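Local coordinates for protein neurotoxin (Clostridium botulinum, PDB 2QN0) that probably cleaves SNARE proteins as the zinc-dependent protease light chain of botulinum neurotoxin serotype C1, an enzyme with dual substrate specificity, at residues A[3-8]-A[37-42]; A[43-48]-A[85-90]; A[215-220]-A[412-417]. All blocks are in the same frame, centred on the assembly; numbering follows the deposited sequence.

Interaction 1: A[3-8]-A[37-42]; sequences ITINNF and FRITGN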
loop_
_atom_site.group_PDB
_atom_site.type_symbol
_atom_site.label_atom_id
_atom_site.label_comp_id
_atom_site.label_asym_id
_atom_site.label_seq_id
_atom_site.Cartn_x
_atom_site.Cartn_y
_atom_site.Cartn_z
ATOM N N ILE A 3 11.112 -14.232 -6.127
ATOM C CA ILE A 3 11.372 -13.384 -4.973
ATOM C C ILE A 3 11.227 -14.142 -3.658
ATOM O O ILE A 3 10.398 -15.043 -3.524
ATOM C CB ILE A 3 10.427 -12.158 -4.951
ATOM C CG1 ILE A 3 8.984 -12.612 -5.164
ATOM C CG2 ILE A 3 10.848 -11.150 -6.017
ATOM C CD1 ILE A 3 7.988 -11.474 -5.244
ATOM N N THR A 4 12.058 -13.774 -2.695
ATOM C CA THR A 4 12.026 -14.387 -1.377
ATOM C C THR A 4 11.782 -13.286 -0.357
ATOM O O THR A 4 12.292 -12.172 -0.496
ATOM C CB THR A 4 13.356 -15.090 -1.055
ATOM O OG1 THR A 4 14.435 -14.161 -1.202
ATOM C CG2 THR A 4 13.573 -16.268 -1.990
ATOM N N ILE A 5 10.986 -13.595 0.660
ATOM C CA ILE A 5 10.674 -12.629 1.703
ATOM C C ILE A 5 11.618 -12.863 2.879
ATOM O O ILE A 5 11.804 -14.001 3.310
ATOM C CB ILE A 5 9.211 -12.793 2.183
ATOM C CG1 ILE A 5 8.253 -12.704 0.987
ATOM C CG2 ILE A 5 8.877 -11.734 3.216
ATOM C CD1 ILE A 5 8.335 -11.394 0.217
ATOM N N ASN A 6 12.224 -11.790 3.383
ATOM C CA ASN A 6 13.143 -11.891 4.515
ATOM C C ASN A 6 12.402 -12.109 5.832
ATOM O O ASN A 6 11.286 -11.625 6.014
ATOM C CB ASN A 6 13.998 -10.623 4.634
ATOM C CG ASN A 6 14.951 -10.445 3.469
ATOM O OD1 ASN A 6 15.501 -11.416 2.950
ATOM N ND2 ASN A 6 15.166 -9.199 3.064
ATOM N N ASN A 7 13.033 -12.840 6.749
ATOM C CA ASN A 7 12.451 -13.111 8.061
ATOM C C ASN A 7 13.214 -12.316 9.114
ATOM O O ASN A 7 14.439 -12.204 9.048
ATOM C CB ASN A 7 12.537 -14.604 8.386
ATOM C CG ASN A 7 11.617 -15.436 7.525
ATOM O OD1 ASN A 7 10.393 -15.356 7.648
ATOM N ND2 ASN A 7 12.198 -16.235 6.638
ATOM N N PHE A 8 12.492 -11.777 10.090
ATOM C CA PHE A 8 13.116 -10.972 11.132
ATOM C C PHE A 8 12.464 -11.117 12.495
ATOM O O PHE A 8 11.316 -11.542 12.616
ATOM C CB PHE A 8 13.019 -9.480 10.793
ATOM C CG PHE A 8 13.655 -9.092 9.496
ATOM C CD1 PHE A 8 15.036 -9.018 9.374
ATOM C CD2 PHE A 8 12.863 -8.748 8.404
ATOM C CE1 PHE A 8 15.624 -8.603 8.183
ATOM C CE2 PHE A 8 13.440 -8.331 7.210
ATOM C CZ PHE A 8 14.822 -8.257 7.097
ATOM N N PHE A 37 13.177 -2.614 8.580
ATOM C CA PHE A 37 13.540 -3.931 8.061
ATOM C C PHE A 37 13.175 -4.060 6.582
ATOM O O PHE A 37 12.075 -3.685 6.177
ATOM C CB PHE A 37 12.798 -5.006 8.853
ATOM C CG PHE A 37 12.947 -4.869 10.343
ATOM C CD1 PHE A 37 13.858 -5.658 11.041
ATOM C CD2 PHE A 37 12.204 -3.922 11.042
ATOM C CE1 PHE A 37 14.027 -5.504 12.418
ATOM C CE2 PHE A 37 12.365 -3.757 12.418
ATOM C CZ PHE A 37 13.284 -4.553 13.107
ATOM N N ARG A 38 14.089 -4.603 5.784
ATOM C CA ARG A 38 13.840 -4.769 4.351
ATOM C C ARG A 38 13.101 -6.079 4.082
ATOM O O ARG A 38 13.661 -7.164 4.250
ATOM C CB ARG A 38 15.168 -4.754 3.576
ATOM C CG ARG A 38 15.014 -4.723 2.048
ATOM C CD ARG A 38 16.270 -5.254 1.338
ATOM N NE ARG A 38 17.475 -4.478 1.637
ATOM C CZ ARG A 38 17.837 -3.365 1.001
ATOM N NH1 ARG A 38 17.090 -2.882 0.017
ATOM N NH2 ARG A 38 18.956 -2.738 1.348
ATOM N N ILE A 39 11.838 -5.978 3.673
ATOM C CA ILE A 39 11.038 -7.163 3.373
ATOM C C ILE A 39 11.657 -7.856 2.163
ATOM O O ILE A 39 11.922 -9.059 2.179
ATOM C CB ILE A 39 9.567 -6.777 3.061
ATOM C CG1 ILE A 39 8.940 -6.119 4.292
ATOM C CG2 ILE A 39 8.778 -8.013 2.634
ATOM C CD1 ILE A 39 7.500 -5.675 4.099
ATOM N N THR A 40 11.878 -7.079 1.109
ATOM C CA THR A 40 12.506 -7.574 -0.109
ATOM C C THR A 40 12.744 -6.382 -1.026
ATOM O O THR A 40 11.932 -5.462 -1.080
ATOM C CB THR A 40 11.635 -8.632 -0.831
ATOM O OG1 THR A 40 12.364 -9.163 -1.945
ATOM C CG2 THR A 40 10.333 -8.023 -1.331
ATOM N N GLY A 41 13.874 -6.379 -1.724
ATOM C CA GLY A 41 14.171 -5.274 -2.615
ATOM C C GLY A 41 14.004 -3.906 -1.977
ATOM O O GLY A 41 14.547 -3.635 -0.902
ATOM N N ASN A 42 13.228 -3.044 -2.629
ATOM C CA ASN A 42 13.021 -1.691 -2.140
ATOM C C ASN A 42 11.768 -1.499 -1.284
ATOM O O ASN A 42 11.262 -0.388 -1.157
ATOM C CB ASN A 42 13.009 -0.725 -3.327
ATOM C CG ASN A 42 14.297 -0.788 -4.142
ATOM O OD1 ASN A 42 14.268 -0.763 -5.372
ATOM N ND2 ASN A 42 15.431 -0.862 -3.454
HETATM O O HOH W 1 13.763 -11.446 -3.499
#
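Asn6 donates two hydrogen bonds from 3-8 to 37-42. Its backbone N donates to Ile39 O at 3.0 Å, in the carbonyl plane, and its ND2 reaches Arg38 O at 2.8 Å; each N-H...O angle is 173°. Chi1 of -66° keeps CG beside the backbone N, which brings ND2 to Arg38 O. That oxygen lies in the Asn6 amide plane, but ND2 is tilted from the carbonyl plane. A water adds an indirect link, 3.0 Å from Thr4 N and 3.1 Å from Thr40 OG1.

The aromatic part is oblique: the Phe8 and Phe37 rings have centroids 5.4 Å apart and planes at 55°. Phe37 CB sits over a face of the Phe8 ring, 4.0 Å from its centroid, as a CH-pi contact. Arg38 O meets the same ring at its edge, in plane, 3.2 Å from Phe8 CE2.

Among aliphatic groups, Ile5 CG2 touches Ile39 CG2 at 3.8 Å, the two side chains lying side by side.

Ile39 and Thr40 both face Ile43 in a classic beta bulge. The chemistry implies that the N-terminal segment, through Asn6, satisfies carbonyls of Arg38 and Ile39 where the strand turns its corner, with apolar and aromatic contacts beside those bonds.

Interaction 2: A[43-48]-A[85-90]; sequences IWVIPD and TFLKEI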
loop_
_atom_site.group_PDB
_atom_site.type_symbol
_atom_site.label_atom_id
_atom_site.label_comp_id
_atom_site.label_asym_id
_atom_site.label_seq_id
_atom_site.Cartn_x
_atom_site.Cartn_y
_atom_site.Cartn_z
ATOM N N ILE A 43 11.269 -2.585 -0.702
ATOM C CA ILE A 43 10.103 -2.509 0.174
ATOM C C ILE A 43 10.598 -2.679 1.611
ATOM O O ILE A 43 11.186 -3.706 1.953
ATOM C CB ILE A 43 9.087 -3.630 -0.106
ATOM C CG1 ILE A 43 8.547 -3.516 -1.537
ATOM C CG2 ILE A 43 7.930 -3.532 0.898
ATOM C CD1 ILE A 43 7.595 -4.644 -1.915
ATOM N N TRP A 44 10.358 -1.670 2.441
ATOM C CA TRP A 44 10.780 -1.694 3.836
ATOM C C TRP A 44 9.592 -1.609 4.776
ATOM O O TRP A 44 8.513 -1.159 4.394
ATOM C CB TRP A 44 11.697 -0.506 4.135
ATOM C CG TRP A 44 13.023 -0.564 3.456
ATOM C CD1 TRP A 44 13.289 -0.325 2.136
ATOM C CD2 TRP A 44 14.271 -0.904 4.065
ATOM N NE1 TRP A 44 14.633 -0.496 1.886
ATOM C CE2 TRP A 44 15.257 -0.853 3.054
ATOM C CE3 TRP A 44 14.653 -1.249 5.371
ATOM C CZ2 TRP A 44 16.606 -1.136 3.306
ATOM C CZ3 TRP A 44 15.997 -1.532 5.623
ATOM C CH2 TRP A 44 16.955 -1.472 4.593
ATOM N N VAL A 45 9.795 -2.048 6.013
ATOM C CA VAL A 45 8.747 -1.965 7.014
ATOM C C VAL A 45 9.308 -1.369 8.302
ATOM O O VAL A 45 10.385 -1.756 8.760
ATOM C CB VAL A 45 8.121 -3.350 7.324
ATOM C CG1 VAL A 45 9.189 -4.328 7.772
ATOM C CG2 VAL A 45 7.050 -3.202 8.407
ATOM N N ILE A 46 8.591 -0.388 8.842
ATOM C CA ILE A 46 8.945 0.254 10.108
ATOM C C ILE A 46 7.711 -0.033 10.956
ATOM O O ILE A 46 6.669 0.603 10.785
ATOM C CB ILE A 46 9.131 1.774 9.957
ATOM C CG1 ILE A 46 10.271 2.065 8.978
ATOM C CG2 ILE A 46 9.444 2.392 11.321
ATOM C CD1 ILE A 46 10.496 3.548 8.717
ATOM N N PRO A 47 7.808 -1.016 11.868
ATOM C CA PRO A 47 6.721 -1.443 12.760
ATOM C C PRO A 47 6.320 -0.458 13.855
ATOM O O PRO A 47 6.141 -0.857 15.005
ATOM C CB PRO A 47 7.252 -2.756 13.360
ATOM C CG PRO A 47 8.459 -3.112 12.527
ATOM C CD PRO A 47 9.030 -1.784 12.149
ATOM N N ASP A 48 6.171 0.815 13.502
ATOM C CA ASP A 48 5.792 1.845 14.473
ATOM C C ASP A 48 4.492 2.536 14.071
ATOM O O ASP A 48 4.084 2.485 12.910
ATOM C CB ASP A 48 6.853 2.949 14.554
ATOM C CG ASP A 48 8.221 2.445 14.945
ATOM O OD1 ASP A 48 8.349 1.283 15.385
ATOM O OD2 ASP A 48 9.175 3.242 14.815
ATOM N N THR A 85 5.616 -8.687 16.948
ATOM C CA THR A 85 4.453 -9.400 16.446
ATOM C C THR A 85 3.961 -8.774 15.142
ATOM O O THR A 85 3.674 -9.482 14.178
ATOM C CB THR A 85 3.326 -9.399 17.492
ATOM O OG1 THR A 85 3.738 -10.184 18.619
ATOM C CG2 THR A 85 2.048 -9.987 16.915
ATOM N N PHE A 86 3.875 -7.447 15.118
ATOM C CA PHE A 86 3.428 -6.729 13.922
ATOM C C PHE A 86 4.361 -7.043 12.757
ATOM O O PHE A 86 3.915 -7.368 11.654
ATOM C CB PHE A 86 3.429 -5.222 14.178
ATOM C CG PHE A 86 3.021 -4.402 12.984
ATOM C CD1 PHE A 86 1.676 -4.225 12.669
ATOM C CD2 PHE A 86 3.983 -3.815 12.171
ATOM C CE1 PHE A 86 1.293 -3.469 11.559
ATOM C CE2 PHE A 86 3.611 -3.056 11.053
ATOM C CZ PHE A 86 2.263 -2.885 10.752
ATOM N N LEU A 87 5.664 -6.943 13.007
ATOM C CA LEU A 87 6.658 -7.217 11.976
ATOM C C LEU A 87 6.469 -8.610 11.387
ATOM O O LEU A 87 6.477 -8.790 10.170
ATOM C CB LEU A 87 8.068 -7.086 12.561
ATOM C CG LEU A 87 9.250 -7.416 11.650
ATOM C CD1 LEU A 87 9.266 -6.485 10.441
ATOM C CD2 LEU A 87 10.541 -7.275 12.446
ATOM N N LYS A 88 6.295 -9.602 12.252
ATOM C CA LYS A 88 6.111 -10.969 11.790
ATOM C C LYS A 88 4.793 -11.167 11.044
ATOM O O LYS A 88 4.710 -11.997 10.137
ATOM C CB LYS A 88 6.231 -11.935 12.974
ATOM C CG LYS A 88 7.684 -12.084 13.427
ATOM C CD LYS A 88 7.835 -12.749 14.787
ATOM C CE LYS A 88 9.317 -12.831 15.157
ATOM N NZ LYS A 88 9.533 -13.304 16.555
ATOM N N GLU A 89 3.768 -10.407 11.416
ATOM C CA GLU A 89 2.481 -10.517 10.734
ATOM C C GLU A 89 2.634 -10.013 9.298
ATOM O O GLU A 89 2.167 -10.647 8.354
ATOM C CB GLU A 89 1.409 -9.699 11.469
ATOM C CG GLU A 89 1.055 -10.252 12.854
ATOM C CD GLU A 89 0.108 -9.355 13.635
ATOM O OE1 GLU A 89 0.129 -8.127 13.413
ATOM O OE2 GLU A 89 -0.643 -9.877 14.490
ATOM N N ILE A 90 3.295 -8.871 9.138
ATOM C CA ILE A 90 3.501 -8.305 7.809
ATOM C C ILE A 90 4.304 -9.276 6.943
ATOM O O ILE A 90 3.971 -9.513 5.782
ATOM C CB ILE A 90 4.247 -6.951 7.887
ATOM C CG1 ILE A 90 3.381 -5.916 8.613
ATOM C CG2 ILE A 90 4.589 -6.454 6.476
ATOM C CD1 ILE A 90 2.046 -5.624 7.926
#
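Val45 CG1 and Leu87 CD1 approach to 3.4 Å, closer than carbon atoms normally pack, in a contact that has no hydrogen bond across it. The valine has CG1 between its backbone N and carbonyl carbon, chi1 57°, and this branch is the one that meets the leucine, whose CG is anti to the backbone N. The two side chains run at a slant to each other, so the encounter is of methyl against methyl rather than along their lengths.

Pro47 supplies the second half of the interface. Its CG rests 4.0 Å from Leu87 CB, with ring and leucine side by side and pointing the same way, while its CB comes within 3.6 Å of Phe86 CD2. The other branch of Val45, CG2, is 4.3 Å from Phe86 CE2. Both approaches to the phenylalanine are oblique, and one face of that ring is taken by Ile90 CG1 from the next turn of its own helix, 3.7 Å above the plane and offset toward the rim.

Pro47 is the centre of an inverse gamma turn, with a weak Asp48 N to Ile46 O bond of 2.8 Å, which bends the chain at Pro47. All four touching residues are buried.

The contact therefore lays helix 80-97 against strand 43-46, which lies in a mixed sheet between its antiparallel neighbour 34-38 and its parallel neighbour 156-159. Phe8 touches Leu87, Phe37 packs on Val45, and helix 101-112 meets the start of the strand at Ile43.

Interaction 3: A[215-220]-A[412-417]; sequences SKSEFC and GQNLSR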
loop_
_atom_site.group_PDB
_atom_site.type_symbol
_atom_site.label_atom_id
_atom_site.label_comp_id
_atom_site.label_asym_id
_atom_site.label_seq_id
_atom_site.Cartn_x
_atom_site.Cartn_y
_atom_site.Cartn_z
ATOM N N SER A 215 -30.940 -15.971 6.328
ATOM C CA SER A 215 -30.172 -14.925 6.990
ATOM C C SER A 215 -28.719 -15.090 6.560
ATOM O O SER A 215 -28.124 -16.147 6.757
ATOM C CB SER A 215 -30.294 -15.061 8.508
ATOM O OG SER A 215 -29.742 -13.932 9.166
ATOM N N LYS A 216 -28.150 -14.047 5.963
ATOM C CA LYS A 216 -26.770 -14.113 5.488
ATOM C C LYS A 216 -25.726 -13.971 6.589
ATOM O O LYS A 216 -25.873 -13.168 7.511
ATOM C CB LYS A 216 -26.545 -13.050 4.409
ATOM C CG LYS A 216 -27.470 -13.225 3.211
ATOM C CD LYS A 216 -27.264 -12.152 2.154
ATOM C CE LYS A 216 -25.937 -12.316 1.433
ATOM N NZ LYS A 216 -25.795 -11.306 0.341
ATOM N N SER A 217 -24.667 -14.769 6.486
ATOM C CA SER A 217 -23.585 -14.744 7.459
ATOM C C SER A 217 -22.698 -13.524 7.275
ATOM O O SER A 217 -22.629 -12.947 6.187
ATOM C CB SER A 217 -22.697 -15.985 7.308
ATOM O OG SER A 217 -23.400 -17.184 7.567
ATOM N N GLU A 218 -22.025 -13.133 8.351
ATOM C CA GLU A 218 -21.074 -12.034 8.291
ATOM C C GLU A 218 -19.736 -12.728 8.053
ATOM O O GLU A 218 -19.483 -13.797 8.611
ATOM C CB GLU A 218 -21.037 -11.274 9.614
ATOM C CG GLU A 218 -22.194 -10.313 9.804
ATOM C CD GLU A 218 -22.151 -9.623 11.152
ATOM O OE1 GLU A 218 -21.037 -9.356 11.647
ATOM O OE2 GLU A 218 -23.231 -9.336 11.709
ATOM N N PHE A 219 -18.898 -12.135 7.210
ATOM C CA PHE A 219 -17.583 -12.687 6.889
ATOM C C PHE A 219 -16.550 -11.612 7.183
ATOM O O PHE A 219 -16.885 -10.431 7.267
ATOM C CB PHE A 219 -17.499 -13.039 5.397
ATOM C CG PHE A 219 -18.258 -14.280 5.009
ATOM C CD1 PHE A 219 -17.656 -15.531 5.093
ATOM C CD2 PHE A 219 -19.561 -14.191 4.522
ATOM C CE1 PHE A 219 -18.340 -16.679 4.691
ATOM C CE2 PHE A 219 -20.252 -15.331 4.120
ATOM C CZ PHE A 219 -19.640 -16.579 4.203
ATOM N N CYS A 220 -15.295 -12.017 7.340
ATOM C CA CYS A 220 -14.232 -11.053 7.582
ATOM C C CYS A 220 -13.424 -10.929 6.294
ATOM O O CYS A 220 -13.501 -11.793 5.419
ATOM C CB CYS A 220 -13.309 -11.541 8.702
ATOM S SG CYS A 220 -12.357 -13.029 8.266
ATOM N N GLY A 412 -13.917 -20.568 7.130
ATOM C CA GLY A 412 -12.861 -19.985 7.942
ATOM C C GLY A 412 -13.027 -18.485 8.131
ATOM O O GLY A 412 -12.569 -17.915 9.125
ATOM N N GLN A 413 -13.683 -17.844 7.168
ATOM C CA GLN A 413 -13.915 -16.401 7.217
ATOM C C GLN A 413 -15.301 -16.063 7.759
ATOM O O GLN A 413 -15.638 -14.890 7.930
ATOM C CB GLN A 413 -13.774 -15.803 5.818
ATOM C CG GLN A 413 -12.359 -15.779 5.277
ATOM C CD GLN A 413 -12.325 -15.328 3.832
ATOM O OE1 GLN A 413 -12.310 -16.149 2.911
ATOM N NE2 GLN A 413 -12.339 -14.017 3.625
ATOM N N ASN A 414 -16.094 -17.096 8.027
ATOM C CA ASN A 414 -17.454 -16.936 8.536
ATOM C C ASN A 414 -17.428 -16.718 10.049
ATOM O O ASN A 414 -17.077 -17.626 10.809
ATOM C CB ASN A 414 -18.264 -18.187 8.188
ATOM C CG ASN A 414 -19.751 -17.997 8.391
ATOM O OD1 ASN A 414 -20.180 -17.462 9.406
ATOM N ND2 ASN A 414 -20.545 -18.452 7.427
ATOM N N LEU A 415 -17.812 -15.520 10.485
ATOM C CA LEU A 415 -17.798 -15.181 11.906
ATOM C C LEU A 415 -18.510 -16.152 12.841
ATOM O O LEU A 415 -18.058 -16.373 13.961
ATOM C CB LEU A 415 -18.367 -13.775 12.128
ATOM C CG LEU A 415 -17.386 -12.604 12.021
ATOM C CD1 LEU A 415 -16.727 -12.610 10.660
ATOM C CD2 LEU A 415 -18.126 -11.292 12.258
ATOM N N SER A 416 -19.616 -16.733 12.399
ATOM C CA SER A 416 -20.344 -17.646 13.274
ATOM C C SER A 416 -19.892 -19.097 13.162
ATOM O O SER A 416 -20.435 -19.968 13.841
ATOM C CB SER A 416 -21.843 -17.563 12.998
ATOM O OG SER A 416 -22.173 -18.285 11.829
ATOM N N ARG A 417 -18.902 -19.366 12.315
ATOM C CA ARG A 417 -18.420 -20.734 12.152
ATOM C C ARG A 417 -16.966 -20.909 12.585
ATOM O O ARG A 417 -16.516 -22.033 12.818
ATOM C CB ARG A 417 -18.584 -21.192 10.696
ATOM C CG ARG A 417 -20.023 -21.146 10.169
ATOM C CD ARG A 417 -20.978 -21.962 11.036
ATOM N NE ARG A 417 -20.711 -23.395 10.972
ATOM C CZ ARG A 417 -21.102 -24.190 9.979
ATOM N NH1 ARG A 417 -21.787 -23.692 8.958
ATOM N NH2 ARG A 417 -20.811 -25.483 10.007
HETATM O O HOH W 2 -23.720 -19.562 9.822
HETATM O O HOH W 3 -21.490 -15.000 10.541
#
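The Phe219 ring has Gln413 CB at its edge, in plane and 4.0 Å from CD1, while Gln413 O and Asn414 N approach obliquely. Asn414 CB lies 3.8 Å from Phe219 CE1, and the asparagine amide is turned 57° from the ring. Asn414 ND2 donates to Ser217 OG at 3.1 Å, with the hydroxyl 17° out of the amide plane; Ser217 OG is also hydrogen-bonded to Glu211. On the oxygen side, Asn414 OD1 accepts from Ser416 N at 3.1 Å, in the carbonyl plane, and from a water that in turn accepts from Glu218 N at 2.9 Å. Chi1 of -167° puts CG anti to the backbone N, which lets the amide serve both its own loop and Ser217.

The Gln413 amide reaches along the other segment: NE2 donates to Cys220 O at 3.1 Å, and is also bonded to Gln370 O, so two carbonyls share this group. Asn400 ND2 donates to its OE1.

Leu415 spreads its methyls over residues 218-220, CD1 against the Phe219 backbone and Cys220 CB, CD2 against Glu218 CB and OE1.

Two backbone bonds bracket Phe219 and Asn414: Cys220 N to Gln413 O at 3.0 Å, and Leu415 N to Glu218 O, also 3.0 Å. This is the pattern of an antiparallel non-hydrogen-bonded pair, here a single beta bridge by which the loop 412-417 joins strand 219-220, itself paired with 201-202. Asn414, the bridged residue, also begins an Asx turn.

In the fold
Interactions 1 and 2 are adjacent, with centres 11 Å apart, and meet in the mixed sheet: strands 34-38 and 43-46 are neighbours, and Phe37 O lies 2.8 Å from Val45 N, a probable hydrogen bond. Together they fasten the N-terminal segment and helix 80-97 to one region of that sheet. Interaction 3 is remote, its centre about 33 Å from that of interaction 1 and 28 Å from that of interaction 2; its nearest atoms remain about 14 Å from interaction 2. Segment 215-220 precedes helix 223-238, which carries the zinc ligands His229 and His233; Glu269 completes the protein ligands. None of the three contacts includes a zinc ligand.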